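Local coordinates for PGRP domain of peptidoglycan recognition protein 3 (Branchiostoma belcheri tsingtauense, PDB 4ZXM) that probably cleaves the amide bond between N-acetylmuramic acid and L-alanine in bacterial peptidoglycan, as amidase-type peptidoglycan recognition proteins do, at residues A[199-204]-A[242-247]. Residues are numbered along the deposited sequence; the frame is centred on the assembly and turned at random.
Sequences QKPTAS and NLLYDD
K200 reaches across to the short helix 243-247 and brings CE up beside OD1 of D247, the two side chains crossing at about a right angle. CG of K200 stands anti to the backbone N (chi1 -155°), and bends further out at chi2 and chi4 carry the amine toward the helix. NZ ends 3.8 Å from OD1 of D247, a long salt bridge, and 3.6 Å from the carbonyl O of L243. The other carboxylate oxygen of D247, OD2, accepts from NE1 of W251, which gives the acid a firmer anchor than the lysine does. OD2 of D246, 5.6 Å from NZ of K200 and not in contact, may add a weaker pull.

On one flank of the lysine, a methyl of L243, CD1, lies beside the main chain of Q199, 3.4 Å from its N. Deeper in, P201 offers the CG corner of its ring to CD1 of L244 at 4.1 Å, again roughly crosswise, making a small apolar contact. N242 caps its own helix, OD1 taking weak bonds from N of L244 and N of Y245.

The contact thus ties the loop entering helix 203-219, where T202 is the N-cap, to the last helix, 243-247, of the mixed alpha/beta PGRP amidase fold. P201 and D247 both touch I206 of helix 203-219, while L244 rests on I121 and H123 of strand 116-123, next to edge strand 226-230.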
ATOM      1  N   GLN A 199      16.131   5.575   7.258  1.00 77.03           N
ATOM      2  CA  GLN A 199      16.548   4.776   6.105  1.00 77.68           C
ATOM      3  C   GLN A 199      15.562   4.948   4.955  1.00 73.64           C
ATOM      4  O   GLN A 199      14.372   5.170   5.170  1.00 74.41           O
ATOM      5  CB  GLN A 199      16.651   3.304   6.501  1.00 82.33           C
ATOM      6  CG  GLN A 199      17.817   2.562   5.866  1.00 86.78           C
ATOM      7  CD  GLN A 199      18.165   1.284   6.620  1.00 90.77           C
ATOM      8  OE1 GLN A 199      17.506   0.257   6.456  1.00 92.23           O
ATOM      9  NE2 GLN A 199      19.200   1.344   7.454  1.00 91.10           N
ATOM     10  N   LYS A 200      16.065   4.854   3.733  1.00 70.16           N
ATOM     11  CA  LYS A 200      15.235   5.025   2.553  1.00 68.00           C
ATOM     12  C   LYS A 200      14.816   3.641   2.069  1.00 65.02           C
ATOM     13  O   LYS A 200      15.547   2.671   2.277  1.00 63.49           O
ATOM     14  CB  LYS A 200      16.029   5.764   1.475  1.00 70.73           C
ATOM     15  CG  LYS A 200      15.174   6.519   0.471  1.00 74.59           C
ATOM     16  CD  LYS A 200      15.822   7.833   0.050  1.00 79.66           C
ATOM     17  CE  LYS A 200      14.816   8.777  -0.605  1.00 84.13           C
ATOM     18  NZ  LYS A 200      14.919  10.183  -0.107  1.00 83.91           N
ATOM     19  N   PRO A 201      13.631   3.529   1.437  1.00 61.87           N
ATOM     20  CA  PRO A 201      13.306   2.230   0.844  1.00 60.14           C
ATOM     21  C   PRO A 201      14.204   1.929  -0.351  1.00 57.79           C
ATOM     22  O   PRO A 201      14.767   2.840  -0.958  1.00 56.65           O
ATOM     23  CB  PRO A 201      11.845   2.380   0.396  1.00 59.43           C
ATOM     24  CG  PRO A 201      11.345   3.625   1.043  1.00 60.77           C
ATOM     25  CD  PRO A 201      12.536   4.498   1.277  1.00 61.64           C
ATOM     26  N   THR A 202      14.320   0.656  -0.687  1.00 56.19           N
ATOM     27  CA  THR A 202      15.166   0.246  -1.792  1.00 57.08           C
ATOM     28  C   THR A 202      14.609   0.799  -3.110  1.00 57.27           C
ATOM     29  O   THR A 202      13.398   0.942  -3.273  1.00 57.53           O
ATOM     30  CB  THR A 202      15.294  -1.295  -1.865  1.00 57.02           C
ATOM     31  OG1 THR A 202      14.013  -1.888  -2.125  1.00 56.01           O
ATOM     32  CG2 THR A 202      15.869  -1.853  -0.559  1.00 55.53           C
ATOM     33  N   ALA A 203      15.497   1.116  -4.043  1.00 56.37           N
ATOM     34  CA  ALA A 203      15.089   1.661  -5.332  1.00 55.29           C
ATOM     35  C   ALA A 203      14.110   0.746  -6.054  1.00 53.79           C
ATOM     36  O   ALA A 203      13.216   1.215  -6.759  1.00 51.90           O
ATOM     37  CB  ALA A 203      16.307   1.912  -6.201  1.00 55.81           C
ATOM     38  N   SER A 204      14.283  -0.561  -5.885  1.00 53.56           N
ATOM     39  CA  SER A 204      13.364  -1.523  -6.487  1.00 54.35           C
ATOM     40  C   SER A 204      11.996  -1.529  -5.786  1.00 53.26           C
ATOM     41  O   SER A 204      10.984  -1.815  -6.422  1.00 56.66           O
ATOM     42  CB  SER A 204      13.973  -2.927  -6.501  1.00 53.93           C
ATOM     43  OG  SER A 204      14.015  -3.492  -5.204  1.00 55.69           O
ATOM     44  N   ASN A 242      10.374  11.751   7.861  1.00 77.74           N
ATOM     45  CA  ASN A 242      10.329  10.455   7.193  1.00 69.50           C
ATOM     46  C   ASN A 242      10.869  10.515   5.771  1.00 65.76           C
ATOM     47  O   ASN A 242      10.380  11.281   4.943  1.00 63.37           O
ATOM     48  CB  ASN A 242       8.892   9.954   7.162  1.00 67.60           C
ATOM     49  CG  ASN A 242       8.802   8.473   6.901  1.00 66.52           C
ATOM     50  OD1 ASN A 242       8.716   8.055   5.755  1.00 63.21           O
ATOM     51  ND2 ASN A 242       8.842   7.670   7.964  1.00 68.17           N
ATOM     52  N   LEU A 243      11.869   9.683   5.499  1.00 64.03           N
ATOM     53  CA  LEU A 243      12.569   9.668   4.211  1.00 61.86           C
ATOM     54  C   LEU A 243      11.732   9.163   3.035  1.00 59.15           C
ATOM     55  O   LEU A 243      11.959   9.577   1.895  1.00 59.20           O
ATOM     56  CB  LEU A 243      13.846   8.829   4.318  1.00 61.93           C
ATOM     57  CG  LEU A 243      14.960   9.452   5.155  1.00 60.76           C
ATOM     58  CD1 LEU A 243      16.057   8.437   5.417  1.00 61.36           C
ATOM     59  CD2 LEU A 243      15.522  10.671   4.447  1.00 60.41           C
ATOM     60  N   LEU A 244      10.795   8.256   3.307  1.00 56.40           N
ATOM     61  CA  LEU A 244       9.858   7.801   2.285  1.00 55.79           C
ATOM     62  C   LEU A 244       9.026   8.978   1.800  1.00 56.36           C
ATOM     63  O   LEU A 244       8.962   9.266   0.605  1.00 55.83           O
ATOM     64  CB  LEU A 244       8.935   6.707   2.834  1.00 56.08           C
ATOM     65  CG  LEU A 244       7.661   6.359   2.043  1.00 55.75           C
ATOM     66  CD1 LEU A 244       7.989   5.901   0.628  1.00 56.85           C
ATOM     67  CD2 LEU A 244       6.845   5.302   2.773  1.00 54.02           C
ATOM     68  N   TYR A 245       8.406   9.672   2.742  1.00 58.49           N
ATOM     69  CA  TYR A 245       7.512  10.762   2.405  1.00 61.25           C
ATOM     70  C   TYR A 245       8.203  11.992   1.815  1.00 60.56           C
ATOM     71  O   TYR A 245       7.545  12.833   1.207  1.00 61.71           O
ATOM     72  CB  TYR A 245       6.725  11.174   3.624  1.00 64.89           C
ATOM     73  CG  TYR A 245       5.792  10.108   4.187  1.00 73.06           C
ATOM     74  CD1 TYR A 245       4.926   9.385   3.367  1.00 74.92           C
ATOM     75  CD2 TYR A 245       5.751   9.855   5.558  1.00 78.02           C
ATOM     76  CE1 TYR A 245       4.077   8.424   3.897  1.00 75.65           C
ATOM     77  CE2 TYR A 245       4.902   8.903   6.094  1.00 79.03           C
ATOM     78  CZ  TYR A 245       4.069   8.189   5.261  1.00 77.90           C
ATOM     79  OH  TYR A 245       3.229   7.244   5.795  1.00 78.84           O
ATOM     80  N   ASP A 246       9.513  12.109   2.010  1.00 60.59           N
ATOM     81  CA  ASP A 246      10.305  13.098   1.279  1.00 63.61           C
ATOM     82  C   ASP A 246      10.370  12.717  -0.186  1.00 56.70           C
ATOM     83  O   ASP A 246      10.249  13.567  -1.061  1.00 54.23           O
ATOM     84  CB  ASP A 246      11.735  13.171   1.820  1.00 72.37           C
ATOM     85  CG  ASP A 246      11.806  13.724   3.237  1.00 81.72           C
ATOM     86  OD1 ASP A 246      10.848  14.408   3.671  1.00 86.65           O
ATOM     87  OD2 ASP A 246      12.832  13.472   3.915  1.00 88.65           O
ATOM     88  N   ASP A 247      10.571  11.429  -0.438  1.00 52.84           N
ATOM     89  CA  ASP A 247      10.747  10.929  -1.788  1.00 51.03           C
ATOM     90  C   ASP A 247       9.507  11.107  -2.647  1.00 48.04           C
ATOM     91  O   ASP A 247       9.608  11.516  -3.801  1.00 45.51           O
ATOM     92  CB  ASP A 247      11.130   9.452  -1.775  1.00 53.19           C
ATOM     93  CG  ASP A 247      11.783   9.021  -3.069  1.00 57.21           C
ATOM     94  OD1 ASP A 247      13.005   9.239  -3.213  1.00 59.89           O
ATOM     95  OD2 ASP A 247      11.080   8.477  -3.948  1.00 60.26           O
TER